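Eukaryotic peptide chain release factor GTP-binding subunit (Schizosaccharomyces pombe, PDB 1R5B) is a eukaryotic translation release factor of the eRF3 type, a GTP-binding protein built from an elongation-factor-Tu-like P-loop domain followed by beta domains. Local coordinates at residues V44-I49 with I147-I152; L184-N189 with V226-V231; A317-A322 with R336-G341; I371-S376 with G454-V459; Y382-H387 with F448-Q453. All blocks are in the same frame, centred on the assembly; numbering follows the deposited sequence.

Contact 1: residues V44-I49 with I147-I152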
# COMPACT_ATOMS: atom_id res chain seq x y z
N VAL A 44 -6.34 -0.42 4.32
CA VAL A 44 -6.81 -0.53 2.94
C VAL A 44 -8.32 -0.76 2.95
O VAL A 44 -8.84 -1.42 3.84
CB VAL A 44 -6.11 -1.71 2.24
CG1 VAL A 44 -6.56 -1.84 0.81
CG2 VAL A 44 -4.61 -1.51 2.30
N ASN A 45 -9.02 -0.19 1.97
CA ASN A 45 -10.45 -0.41 1.79
C ASN A 45 -10.67 -1.35 0.63
O ASN A 45 -10.14 -1.14 -0.46
CB ASN A 45 -11.17 0.91 1.48
CG ASN A 45 -11.22 1.85 2.68
OD1 ASN A 45 -11.38 3.06 2.51
ND2 ASN A 45 -11.11 1.32 3.87
N ILE A 46 -11.46 -2.38 0.86
CA ILE A 46 -11.73 -3.40 -0.15
C ILE A 46 -13.22 -3.63 -0.26
O ILE A 46 -13.94 -3.64 0.74
CB ILE A 46 -10.98 -4.71 0.19
CG1 ILE A 46 -11.09 -5.70 -0.96
CG2 ILE A 46 -11.48 -5.32 1.48
CD1 ILE A 46 -10.07 -6.82 -0.88
N VAL A 47 -13.69 -3.79 -1.49
CA VAL A 47 -15.09 -4.05 -1.73
C VAL A 47 -15.21 -5.28 -2.61
O VAL A 47 -14.43 -5.45 -3.54
CB VAL A 47 -15.80 -2.84 -2.37
CG1 VAL A 47 -15.24 -2.51 -3.76
CG2 VAL A 47 -17.29 -3.08 -2.44
N PHE A 48 -16.18 -6.13 -2.29
CA PHE A 48 -16.45 -7.35 -3.05
C PHE A 48 -17.74 -7.19 -3.83
O PHE A 48 -18.73 -6.68 -3.32
CB PHE A 48 -16.55 -8.55 -2.10
CG PHE A 48 -15.24 -9.00 -1.56
CD1 PHE A 48 -14.61 -8.28 -0.57
CD2 PHE A 48 -14.62 -10.13 -2.04
CE1 PHE A 48 -13.38 -8.68 -0.08
CE2 PHE A 48 -13.39 -10.54 -1.55
CZ PHE A 48 -12.78 -9.81 -0.56
N ILE A 49 -17.70 -7.63 -5.09
CA ILE A 49 -18.81 -7.48 -6.03
C ILE A 49 -19.12 -8.83 -6.68
O ILE A 49 -18.23 -9.63 -6.92
CB ILE A 49 -18.44 -6.44 -7.11
CG1 ILE A 49 -18.11 -5.10 -6.47
CG2 ILE A 49 -19.57 -6.28 -8.12
CD1 ILE A 49 -17.76 -4.02 -7.46
N ILE A 147 -9.40 -1.53 -3.51
CA ILE A 147 -9.37 -2.79 -4.23
C ILE A 147 -10.81 -3.25 -4.48
O ILE A 147 -11.62 -3.21 -3.58
CB ILE A 147 -8.65 -3.86 -3.41
CG1 ILE A 147 -7.18 -3.49 -3.14
CG2 ILE A 147 -8.71 -5.21 -4.10
CD1 ILE A 147 -6.57 -4.25 -1.96
N GLY A 148 -11.11 -3.66 -5.70
CA GLY A 148 -12.39 -4.22 -6.05
C GLY A 148 -12.17 -5.66 -6.44
O GLY A 148 -11.28 -5.95 -7.22
N VAL A 149 -12.93 -6.57 -5.84
CA VAL A 149 -12.83 -7.99 -6.13
C VAL A 149 -14.16 -8.44 -6.72
O VAL A 149 -15.19 -8.41 -6.03
CB VAL A 149 -12.52 -8.82 -4.88
CG1 VAL A 149 -12.39 -10.30 -5.26
CG2 VAL A 149 -11.23 -8.34 -4.20
N LEU A 150 -14.16 -8.81 -8.00
CA LEU A 150 -15.36 -9.36 -8.64
C LEU A 150 -15.32 -10.87 -8.47
O LEU A 150 -14.39 -11.51 -8.94
CB LEU A 150 -15.41 -8.96 -10.12
CG LEU A 150 -16.52 -9.54 -10.99
CD1 LEU A 150 -17.87 -9.06 -10.51
CD2 LEU A 150 -16.32 -9.14 -12.45
N VAL A 151 -16.31 -11.44 -7.78
CA VAL A 151 -16.37 -12.88 -7.53
C VAL A 151 -17.29 -13.55 -8.52
O VAL A 151 -18.47 -13.21 -8.59
CB VAL A 151 -16.82 -13.19 -6.10
CG1 VAL A 151 -16.59 -14.66 -5.77
CG2 VAL A 151 -16.05 -12.31 -5.10
N ILE A 152 -16.75 -14.48 -9.30
CA ILE A 152 -17.49 -15.17 -10.35
C ILE A 152 -17.54 -16.67 -10.06
O ILE A 152 -16.55 -17.25 -9.65
CB ILE A 152 -16.83 -14.93 -11.72
CG1 ILE A 152 -16.83 -13.44 -12.09
CG2 ILE A 152 -17.53 -15.73 -12.82
CD1 ILE A 152 -18.19 -12.86 -12.44
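In the largely parallel, mixed sheet of the P-loop GTP-binding domain, V44-I49 and I147-I152 run as neighbours, with I46 beside I147, V47 beside G148, F48 beside V149 and I49 beside L150. The backbone of the first strand works through alternate residues: V47 gives its N-H to I147 O and takes V149 N on its own O, and I49 does the same with V149 O and V151 N. The bond from V151 N to I49 O is short at 2.8 Å and nearly straight at 171°. At the other end the pairing is slacker, I147 N lying 3.2 Å from N45 O with a bend to 144°.

The side chains of I46, F48, I147 and V149 share one face. With its CG anti to the carbonyl carbon (chi1 -74°), F48 lies alongside V149, whose CB sits over the ring face, 4.1 Å from the F48 centroid; V151 CG2 meets the same ring at its edge, 4.0 Å from F48 CD2. I46 CD1 touches both I147 CG2 and V149 CG2, while I147 CD1 extends to within 3.7 Å of V44 CG1. On the opposite face I49 CG2 rests 4.0 Å from L150 CD1, and G148 offers V47 only its backbone.

Helix 56-66 covers F48 with L59 and I63, and helix 169-178 packs on I49 with H172 and L175. Strand 42-50 runs straight into what looks like a Walker A loop at G50, G55, K56 and S57, and V151 touches K56: the strand-loop-helix layout of P-loop GTPases.

Contact 2: residues L184-N189 with V226-V231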
# COMPACT_ATOMS: atom_id res chain seq x y z
N LEU A 184 -9.04 -4.38 -11.61
CA LEU A 184 -10.03 -5.28 -11.06
C LEU A 184 -9.38 -6.61 -10.72
O LEU A 184 -8.69 -7.19 -11.54
CB LEU A 184 -11.13 -5.48 -12.10
CG LEU A 184 -12.40 -6.18 -11.67
CD1 LEU A 184 -13.07 -5.42 -10.56
CD2 LEU A 184 -13.33 -6.28 -12.86
N VAL A 185 -9.58 -7.06 -9.49
CA VAL A 185 -9.24 -8.43 -9.11
C VAL A 185 -10.49 -9.30 -9.33
O VAL A 185 -11.55 -9.02 -8.77
CB VAL A 185 -8.80 -8.51 -7.65
CG1 VAL A 185 -8.47 -9.94 -7.27
CG2 VAL A 185 -7.58 -7.61 -7.41
N VAL A 186 -10.36 -10.34 -10.15
CA VAL A 186 -11.46 -11.20 -10.51
C VAL A 186 -11.16 -12.58 -9.93
O VAL A 186 -10.19 -13.23 -10.34
CB VAL A 186 -11.61 -11.31 -12.04
CG1 VAL A 186 -12.66 -12.37 -12.41
CG2 VAL A 186 -11.99 -10.00 -12.63
N VAL A 187 -11.98 -13.00 -8.99
CA VAL A 187 -11.80 -14.27 -8.31
C VAL A 187 -12.76 -15.32 -8.92
O VAL A 187 -13.98 -15.16 -8.89
CB VAL A 187 -12.00 -14.05 -6.79
CG1 VAL A 187 -12.40 -15.28 -6.09
CG2 VAL A 187 -10.70 -13.52 -6.17
N ILE A 188 -12.19 -16.35 -9.53
CA ILE A 188 -12.97 -17.43 -10.09
C ILE A 188 -13.22 -18.44 -8.96
O ILE A 188 -12.31 -19.19 -8.59
CB ILE A 188 -12.22 -18.10 -11.28
CG1 ILE A 188 -11.83 -17.09 -12.37
CG2 ILE A 188 -13.07 -19.22 -11.88
CD1 ILE A 188 -12.95 -16.38 -13.00
N ASN A 189 -14.44 -18.46 -8.43
CA ASN A 189 -14.79 -19.23 -7.23
C ASN A 189 -15.39 -20.61 -7.58
O ASN A 189 -15.68 -20.88 -8.74
CB ASN A 189 -15.78 -18.41 -6.41
CG ASN A 189 -15.98 -18.94 -4.99
OD1 ASN A 189 -17.04 -18.78 -4.40
ND2 ASN A 189 -14.95 -19.56 -4.45
N VAL A 226 -6.50 -6.35 -15.10
CA VAL A 226 -7.26 -7.38 -14.42
C VAL A 226 -6.33 -8.49 -13.96
O VAL A 226 -5.48 -8.94 -14.71
CB VAL A 226 -8.37 -7.97 -15.34
CG1 VAL A 226 -9.17 -9.04 -14.61
CG2 VAL A 226 -9.31 -6.88 -15.82
N LYS A 227 -6.49 -8.88 -12.71
CA LYS A 227 -5.81 -10.05 -12.15
C LYS A 227 -6.86 -11.13 -11.97
O LYS A 227 -7.85 -10.91 -11.27
CB LYS A 227 -5.17 -9.73 -10.79
CG LYS A 227 -4.37 -10.89 -10.14
CD LYS A 227 -3.27 -11.36 -11.07
CE LYS A 227 -2.21 -12.17 -10.39
NZ LYS A 227 -2.65 -13.54 -10.21
N TYR A 228 -6.64 -12.30 -12.57
CA TYR A 228 -7.53 -13.45 -12.37
C TYR A 228 -6.89 -14.42 -11.37
O TYR A 228 -5.67 -14.62 -11.38
CB TYR A 228 -7.79 -14.17 -13.70
CG TYR A 228 -8.52 -13.31 -14.69
CD1 TYR A 228 -7.83 -12.57 -15.65
CD2 TYR A 228 -9.91 -13.20 -14.65
CE1 TYR A 228 -8.51 -11.76 -16.54
CE2 TYR A 228 -10.60 -12.39 -15.55
CZ TYR A 228 -9.89 -11.67 -16.49
OH TYR A 228 -10.55 -10.88 -17.38
N MET A 229 -7.72 -15.03 -10.52
CA MET A 229 -7.25 -16.01 -9.54
C MET A 229 -8.31 -17.04 -9.22
O MET A 229 -9.45 -16.68 -8.93
CB MET A 229 -6.87 -15.32 -8.25
CG MET A 229 -5.38 -15.37 -8.00
SD MET A 229 -4.89 -14.53 -6.54
CE MET A 229 -5.57 -13.01 -6.79
N PRO A 230 -7.94 -18.32 -9.27
CA PRO A 230 -8.85 -19.38 -8.88
C PRO A 230 -8.84 -19.50 -7.37
O PRO A 230 -7.78 -19.36 -6.76
CB PRO A 230 -8.25 -20.61 -9.54
CG PRO A 230 -6.79 -20.34 -9.54
CD PRO A 230 -6.63 -18.86 -9.67
N VAL A 231 -10.03 -19.68 -6.80
CA VAL A 231 -10.20 -20.02 -5.40
C VAL A 231 -11.41 -20.95 -5.22
O VAL A 231 -12.20 -21.18 -6.14
CB VAL A 231 -10.45 -18.78 -4.52
CG1 VAL A 231 -9.42 -17.69 -4.79
CG2 VAL A 231 -11.85 -18.23 -4.74
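V186 meets two side chains of the neighbouring strand at once. Its CG1, anti to the backbone N (chi1 173°), comes 3.6 Å from Y228 CD2, and its CG2 lies equally near V226 CG1. V186 and Y228 stand side by side and point the same way, the valine approaching the ring obliquely. V226 CG1 covers part of one face of that ring, 3.3 Å above its plane and shifted toward the rim. The tyrosine is steadied at its far end by a hydrogen bond between Y228 OH and S222 OG, and Y203 and S211 of helix 200-218 pack against it.

These strands, L184-N189 and V226-P230, are parallel and close one edge of the GTPase sheet. N189 begins the sequence NKMD, which fits the NKxD motif of this family. The backbones are joined by bonds such as V186 N to K227 O, 2.8 Å and practically straight at 178°, and I188 N to M229 O.

On the face bearing V185, V187 and M229 the packing is uneven. M229 holds chi1 at -111°, away from a staggered position, and its CE ends 4.3 Å from V185 CG1, a loose touch. The V187 and V231 side chains cross at about a right angle, and V187 CG1 presses to 3.3 Å from V231 CG2, tight for two methyl groups. Y259 of helix 256-262 lies against V185, K227 and M229.

Contact 3: residues A317-A322 with R336-G341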
# COMPACT_ATOMS: atom_id res chain seq x y z
N ALA A 317 11.23 11.33 -19.60
CA ALA A 317 11.25 9.89 -19.80
C ALA A 317 11.20 9.12 -18.49
O ALA A 317 11.70 9.59 -17.48
CB ALA A 317 12.48 9.48 -20.62
N ILE A 318 10.61 7.93 -18.55
CA ILE A 318 10.50 7.02 -17.41
C ILE A 318 11.09 5.66 -17.78
O ILE A 318 10.88 5.17 -18.88
CB ILE A 318 9.01 6.84 -17.02
CG1 ILE A 318 8.33 8.21 -16.83
CG2 ILE A 318 8.88 6.00 -15.75
CD1 ILE A 318 6.84 8.12 -16.65
N TYR A 319 11.81 5.05 -16.84
CA TYR A 319 12.40 3.72 -17.03
C TYR A 319 12.20 2.87 -15.78
O TYR A 319 12.25 3.37 -14.66
CB TYR A 319 13.91 3.83 -17.31
CG TYR A 319 14.29 4.65 -18.53
CD1 TYR A 319 14.57 6.01 -18.42
CD2 TYR A 319 14.41 4.06 -19.78
CE1 TYR A 319 14.94 6.77 -19.54
CE2 TYR A 319 14.78 4.80 -20.91
CZ TYR A 319 15.05 6.15 -20.78
OH TYR A 319 15.40 6.88 -21.89
N ASP A 320 11.98 1.57 -15.97
CA ASP A 320 11.81 0.66 -14.82
C ASP A 320 13.17 0.10 -14.42
O ASP A 320 14.18 0.41 -15.04
CB ASP A 320 10.84 -0.47 -15.15
CG ASP A 320 11.25 -1.27 -16.36
OD1 ASP A 320 12.47 -1.42 -16.61
OD2 ASP A 320 10.42 -1.78 -17.13
N GLU A 321 13.18 -0.76 -13.39
CA GLU A 321 14.42 -1.39 -12.91
C GLU A 321 15.16 -2.24 -13.98
O GLU A 321 16.31 -2.63 -13.77
CB GLU A 321 14.17 -2.22 -11.63
CG GLU A 321 14.74 -1.61 -10.35
CD GLU A 321 13.90 -1.86 -9.10
OE1 GLU A 321 12.81 -2.48 -9.18
OE2 GLU A 321 14.33 -1.42 -8.01
N ALA A 322 14.48 -2.54 -15.09
CA ALA A 322 15.12 -3.15 -16.26
C ALA A 322 15.35 -2.17 -17.44
O ALA A 322 15.20 -2.54 -18.61
CB ALA A 322 14.32 -4.36 -16.73
N ARG A 336 13.17 5.35 -12.83
CA ARG A 336 14.29 6.22 -13.15
C ARG A 336 13.79 7.25 -14.15
O ARG A 336 13.35 6.90 -15.25
CB ARG A 336 15.45 5.42 -13.73
CG ARG A 336 16.08 4.47 -12.73
CD ARG A 336 16.24 3.04 -13.24
NE ARG A 336 16.64 2.12 -12.17
CZ ARG A 336 17.61 1.20 -12.28
NH1 ARG A 336 18.30 1.05 -13.40
NH2 ARG A 336 17.89 0.42 -11.24
N LEU A 337 13.84 8.52 -13.75
CA LEU A 337 13.21 9.59 -14.49
C LEU A 337 14.24 10.55 -15.05
O LEU A 337 14.97 11.18 -14.30
CB LEU A 337 12.31 10.37 -13.54
CG LEU A 337 11.31 9.58 -12.69
CD1 LEU A 337 10.46 10.55 -11.91
CD2 LEU A 337 10.42 8.68 -13.55
N ARG A 338 14.32 10.66 -16.37
CA ARG A 338 15.05 11.78 -16.94
C ARG A 338 14.23 13.04 -16.76
O ARG A 338 13.01 13.03 -16.96
CB ARG A 338 15.38 11.58 -18.43
CG ARG A 338 16.22 12.72 -18.99
CD ARG A 338 16.78 12.49 -20.38
NE ARG A 338 17.74 11.38 -20.40
CZ ARG A 338 17.45 10.12 -20.72
NH1 ARG A 338 16.21 9.77 -21.05
NH2 ARG A 338 18.40 9.21 -20.71
N VAL A 339 14.89 14.13 -16.37
CA VAL A 339 14.22 15.40 -16.12
C VAL A 339 14.91 16.55 -16.84
O VAL A 339 16.08 16.47 -17.17
CB VAL A 339 14.11 15.73 -14.61
CG1 VAL A 339 13.32 14.65 -13.90
CG2 VAL A 339 15.48 15.89 -13.96
N ARG A 340 14.16 17.62 -17.07
CA ARG A 340 14.60 18.76 -17.85
C ARG A 340 14.31 20.04 -17.08
O ARG A 340 13.25 20.17 -16.46
CB ARG A 340 13.86 18.77 -19.19
CG ARG A 340 14.18 19.94 -20.10
CD ARG A 340 13.25 20.07 -21.27
NE ARG A 340 13.78 19.43 -22.48
CZ ARG A 340 14.13 20.07 -23.60
NH1 ARG A 340 14.00 21.39 -23.73
NH2 ARG A 340 14.60 19.37 -24.62
N GLY A 341 15.26 20.99 -17.16
CA GLY A 341 15.16 22.28 -16.47
C GLY A 341 16.31 22.54 -15.51
O GLY A 341 17.37 21.86 -15.56
O HOH W 1 16.19 0.97 -8.29
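Backbone bonds tie Y319 to R336 in both directions: Y319 N reaches R336 O at 2.9 Å, and R336 N meets Y319 O at 2.8 Å. One hydrogen-bonded pair further along this antiparallel couple, R338 N to A317 O is weak.

The clearest polar side-chain contact is R338 NH1 to Y319 OH, 3.1 Å and nearly straight at 174°. The hydroxyl lies in the guanidinium plane and NH1 lies in the plane of the ring, yet the two planes stand 89° apart, so they meet edge to edge without stacking. R336 behaves differently: E321 CA sits over the centre of its guanidinium, and its NH1 forms a salt bridge with D323. A water bonded to E321 OE2 also lies at the guanidinium edge, 3.4 Å from R336 NH2, a weak link.

Apolar packing is carried on the opposite face, where the I318 and L337 side chains lie side by side, I318 CG2 3.8 Å from L337 CD2.

The pair belongs to the antiparallel beta domain that follows the GTPase domain. Strand 325-330 flanks 311-319 on one side, with I326 against I318, and strand 287-292 flanks 334-340 on the other, with L289 hydrogen-bonded to L337 through the backbone.

Contact 4: residues I371-S376 with G454-V459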
# COMPACT_ATOMS: atom_id res chain seq x y z
N ILE A 371 14.07 4.63 21.86
CA ILE A 371 15.51 4.64 22.05
C ILE A 371 16.01 3.20 22.06
O ILE A 371 15.32 2.31 22.54
CB ILE A 371 15.86 5.37 23.37
CG1 ILE A 371 15.60 6.87 23.22
CG2 ILE A 371 17.32 5.11 23.80
CD1 ILE A 371 14.13 7.28 23.30
N LEU A 372 17.23 2.99 21.55
CA LEU A 372 17.73 1.64 21.24
C LEU A 372 18.98 1.16 22.02
O LEU A 372 19.05 -0.03 22.35
CB LEU A 372 17.98 1.50 19.72
CG LEU A 372 16.87 0.83 18.90
CD1 LEU A 372 16.95 1.21 17.43
CD2 LEU A 372 16.90 -0.68 19.07
N GLU A 373 19.95 2.03 22.32
CA GLU A 373 21.23 1.53 22.89
C GLU A 373 22.10 2.43 23.81
O GLU A 373 22.20 2.15 25.01
CB GLU A 373 22.12 0.96 21.76
CG GLU A 373 22.13 1.78 20.47
CD GLU A 373 23.50 1.84 19.82
OE1 GLU A 373 23.81 2.88 19.19
OE2 GLU A 373 24.28 0.86 19.95
N LEU A 374 22.75 3.47 23.26
CA LEU A 374 23.83 4.21 23.97
C LEU A 374 23.46 5.45 24.84
O LEU A 374 24.08 5.65 25.89
CB LEU A 374 24.98 4.57 22.99
CG LEU A 374 25.46 6.02 22.77
CD1 LEU A 374 26.40 6.51 23.89
CD2 LEU A 374 26.14 6.16 21.41
N PRO A 375 22.48 6.27 24.41
CA PRO A 375 22.21 7.61 24.98
C PRO A 375 22.40 7.91 26.50
O PRO A 375 23.55 8.02 26.97
CB PRO A 375 20.75 7.85 24.54
CG PRO A 375 20.68 7.23 23.21
CD PRO A 375 21.54 5.98 23.31
N SER A 376 21.30 8.08 27.24
CA SER A 376 21.29 8.75 28.54
C SER A 376 21.57 10.25 28.36
O SER A 376 22.41 10.81 29.05
CB SER A 376 22.28 8.10 29.50
OG SER A 376 21.78 8.13 30.83
N GLY A 454 27.41 6.98 13.98
CA GLY A 454 27.84 5.60 14.06
C GLY A 454 26.76 4.61 13.67
O GLY A 454 26.49 4.39 12.48
N THR A 455 26.11 4.03 14.68
CA THR A 455 25.35 2.79 14.53
C THR A 455 23.98 2.82 15.24
O THR A 455 23.80 2.15 16.26
CB THR A 455 26.23 1.59 15.04
OG1 THR A 455 25.42 0.54 15.59
CG2 THR A 455 27.15 1.99 16.20
N THR A 456 23.04 3.59 14.70
CA THR A 456 21.65 3.65 15.18
C THR A 456 21.48 4.27 16.58
O THR A 456 22.47 4.54 17.26
CB THR A 456 20.96 2.24 15.08
OG1 THR A 456 19.58 2.39 14.73
CG2 THR A 456 20.91 1.48 16.43
N VAL A 457 20.24 4.53 16.98
CA VAL A 457 19.90 5.00 18.33
C VAL A 457 18.40 5.09 18.62
O VAL A 457 17.99 4.94 19.76
CB VAL A 457 20.52 6.38 18.70
CG1 VAL A 457 21.87 6.21 19.46
CG2 VAL A 457 20.65 7.30 17.50
N ALA A 458 17.58 5.38 17.61
CA ALA A 458 16.13 5.35 17.81
C ALA A 458 15.35 5.02 16.54
O ALA A 458 15.93 4.83 15.47
CB ALA A 458 15.66 6.67 18.42
N VAL A 459 14.03 4.93 16.68
CA VAL A 459 13.12 4.78 15.55
C VAL A 459 11.80 5.44 15.89
O VAL A 459 11.37 5.44 17.05
CB VAL A 459 12.85 3.29 15.17
CG1 VAL A 459 13.99 2.72 14.32
CG2 VAL A 459 12.61 2.43 16.40
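V457 O receives L372 N at 2.8 Å, the one hydrogen bond between I371-S376 and G454-V459. It is a bent bond: the angle at the hydrogen is 130°, and the donor stands 38° out of the carbonyl plane. Carbon atoms gather at the same oxygen, with I371 CA at 3.4 Å from V457 O in a CA-H...O contact and L372 CB about as near.

L372 then carries its side chain across T456 at roughly a right angle, CD1 lying 3.9 Å from T456 OG1 and slightly farther from the methyl CG2. In the other direction along the strand, A458 CB sits against I371 CA.

All this happens at one end of neighbouring strands in the C-terminal beta domain, which resembles the last domain of eEF1A. Strand 364-371 ends here and the chain swings off into a loop, while G454-T456 leads toward strand 457-466. The two strands are antiparallel neighbours in the sheet: backbone hydrogen bonds link V459 to A370 and, on the other side, A458 to L450.

Beyond the bond, E373 reaches toward the T455-T456 backbone. Its chain is bent at chi2 (141°), which brings OE1 to 3.0 Å from T455 O and 2.9 Å from T456 O. Three acceptors crowd together there without a hydrogen bond, which would be unfavourable for a charged carboxylate, and the placement of the group may be uncertain. E373 OE1 also approaches V457 CG1. The P375 and V457 side chains cross at a slant, P375 CD 3.9 Å from V457 CG1. L450 and D452 pack against the V457 side chain as well.

Contact 5: residues Y382-H387 with F448-Q453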
# COMPACT_ATOMS: atom_id res chain seq x y z
N TYR A 382 18.48 17.43 21.90
CA TYR A 382 19.36 16.32 21.58
C TYR A 382 19.57 16.33 20.08
O TYR A 382 18.60 16.32 19.35
CB TYR A 382 18.74 15.00 22.05
CG TYR A 382 19.61 13.81 21.78
CD1 TYR A 382 19.12 12.69 21.12
CD2 TYR A 382 20.94 13.79 22.20
CE1 TYR A 382 19.92 11.59 20.88
CE2 TYR A 382 21.75 12.70 21.96
CZ TYR A 382 21.24 11.60 21.30
OH TYR A 382 22.05 10.52 21.07
N SER A 383 20.82 16.38 19.62
CA SER A 383 21.12 16.46 18.19
C SER A 383 21.64 15.15 17.61
O SER A 383 22.65 14.62 18.06
CB SER A 383 22.13 17.57 17.89
OG SER A 383 22.40 17.62 16.50
N CYS A 384 20.93 14.64 16.61
CA CYS A 384 21.41 13.53 15.80
C CYS A 384 20.92 13.68 14.38
O CYS A 384 20.09 14.55 14.08
CB CYS A 384 20.93 12.18 16.37
SG CYS A 384 19.17 12.11 16.76
N VAL A 385 21.44 12.85 13.49
CA VAL A 385 20.93 12.76 12.13
C VAL A 385 19.57 12.06 12.16
O VAL A 385 19.44 11.01 12.79
CB VAL A 385 21.93 11.99 11.20
CG1 VAL A 385 21.40 11.92 9.77
CG2 VAL A 385 23.31 12.64 11.23
N MET A 386 18.55 12.65 11.53
CA MET A 386 17.27 11.96 11.29
C MET A 386 17.21 11.51 9.84
O MET A 386 17.62 12.24 8.95
CB MET A 386 16.07 12.87 11.57
CG MET A 386 14.69 12.19 11.42
SD MET A 386 13.37 13.35 11.04
CE MET A 386 12.16 12.86 12.03
N HIS A 387 16.72 10.29 9.63
CA HIS A 387 16.49 9.74 8.30
C HIS A 387 14.99 9.52 8.19
O HIS A 387 14.45 8.83 9.05
CB HIS A 387 17.22 8.40 8.14
CG HIS A 387 18.70 8.45 8.39
ND1 HIS A 387 19.63 8.18 7.40
CD2 HIS A 387 19.42 8.71 9.51
CE1 HIS A 387 20.85 8.28 7.90
NE2 HIS A 387 20.75 8.60 9.18
N PHE A 448 10.88 7.02 10.33
CA PHE A 448 12.29 7.46 10.46
C PHE A 448 13.18 6.73 11.50
O PHE A 448 12.70 6.20 12.51
CB PHE A 448 12.35 8.96 10.69
CG PHE A 448 11.62 9.44 11.90
CD1 PHE A 448 12.28 9.48 13.13
CD2 PHE A 448 10.32 9.92 11.81
CE1 PHE A 448 11.63 9.96 14.25
CE2 PHE A 448 9.67 10.41 12.94
CZ PHE A 448 10.33 10.42 14.16
N THR A 449 14.49 6.71 11.22
CA THR A 449 15.50 6.16 12.13
C THR A 449 16.62 7.18 12.44
O THR A 449 17.10 7.89 11.55
CB THR A 449 16.11 4.84 11.56
OG1 THR A 449 17.33 5.11 10.85
CG2 THR A 449 15.23 4.21 10.51
N LEU A 450 17.04 7.23 13.71
CA LEU A 450 18.06 8.18 14.19
C LEU A 450 19.44 7.52 14.29
O LEU A 450 19.55 6.36 14.68
CB LEU A 450 17.64 8.77 15.54
CG LEU A 450 16.61 9.90 15.47
CD1 LEU A 450 15.55 9.70 14.40
CD2 LEU A 450 15.94 10.09 16.81
N ARG A 451 20.48 8.26 13.93
CA ARG A 451 21.86 7.76 13.91
C ARG A 451 22.79 8.72 14.68
O ARG A 451 22.81 9.92 14.40
CB ARG A 451 22.35 7.61 12.46
CG ARG A 451 22.01 6.27 11.83
CD ARG A 451 23.18 5.57 11.14
NE ARG A 451 23.15 4.11 11.33
CZ ARG A 451 23.91 3.24 10.67
NH1 ARG A 451 24.79 3.65 9.76
NH2 ARG A 451 23.80 1.94 10.92
N ASP A 452 23.55 8.18 15.63
CA ASP A 452 24.39 9.01 16.50
C ASP A 452 25.86 8.93 16.12
O ASP A 452 26.72 8.54 16.92
CB ASP A 452 24.16 8.62 17.97
CG ASP A 452 24.14 9.83 18.89
OD1 ASP A 452 25.05 9.95 19.74
OD2 ASP A 452 23.24 10.70 18.83
N GLN A 453 26.14 9.34 14.88
CA GLN A 453 27.49 9.36 14.33
C GLN A 453 28.13 7.98 14.47
O GLN A 453 29.23 7.83 15.02
CB GLN A 453 28.35 10.45 14.99
CG GLN A 453 27.74 11.88 14.97
CD GLN A 453 26.74 12.12 13.82
OE1 GLN A 453 27.10 12.06 12.65
NE2 GLN A 453 25.49 12.41 14.17
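M386 and F448 are brought together by their torsions: M386 CG stands anti to the backbone N (chi1 -176°) and its chain bends at chi3, while F448 CG lies between its backbone N and carbonyl carbon (chi1 59°), which turns the ring under M386 CE. This is a Met-aromatic contact in the antiparallel sheet of the C-terminal beta domain, where strand 385-387 runs at the edge beside 447-451. M386 CE is 3.3 Å from the F448 centroid, nearly on the ring normal, and SD stays above the face at a greater distance of 4.6 Å. The M386 side chain also crosses L450 at a slant, M386 CG 4.0 Å from L450 CD1, and L450 CG in turn lies 3.6 Å from C384 SG. F365 packs on M386, and A367, I369 and V462 pack on F448.

The backbone bonds are longish: R451 N reaches V385 O at 3.2 Å, H387 N meets T449 O at 3.1 Å, and V385 N to R451 O is weak.

Past the strand ends, Y382 and D452 come from opposite directions. Y382 OH is 2.5 Å from D452 OD2, with the ring and carboxylate planes only 21° apart.

On the remaining face R451 sends its guanidinium away to a salt bridge with E29, leaving its aliphatic part beside the histidine: H387 NE2, buried and without a hydrogen-bonding partner in the model, sits 3.7 Å from R451 CG.

Overall arrangement
Contacts 1 and 2 belong to one sheet of the GTP-binding domain, their centres 10 Å apart. Strands 147-153 and 184-189 join them directly, L150 N lying 2.7 Å from V185 O and I152 O the same distance from N189 N. The probable Walker A loop is touched from both, by V151 of contact 1 and N189 of contact 2. Contacts 4 and 5 are similarly adjoined in the C-terminal domain, centres 8 Å apart, with A458 O 3.2 Å from L450 N. Contact 3 stands alone in the intervening beta domain, its centre about 33 Å from contact 1 and about 31 Å from contact 5. Contacts 2 and 4 are farthest apart, about 46 Å between centres.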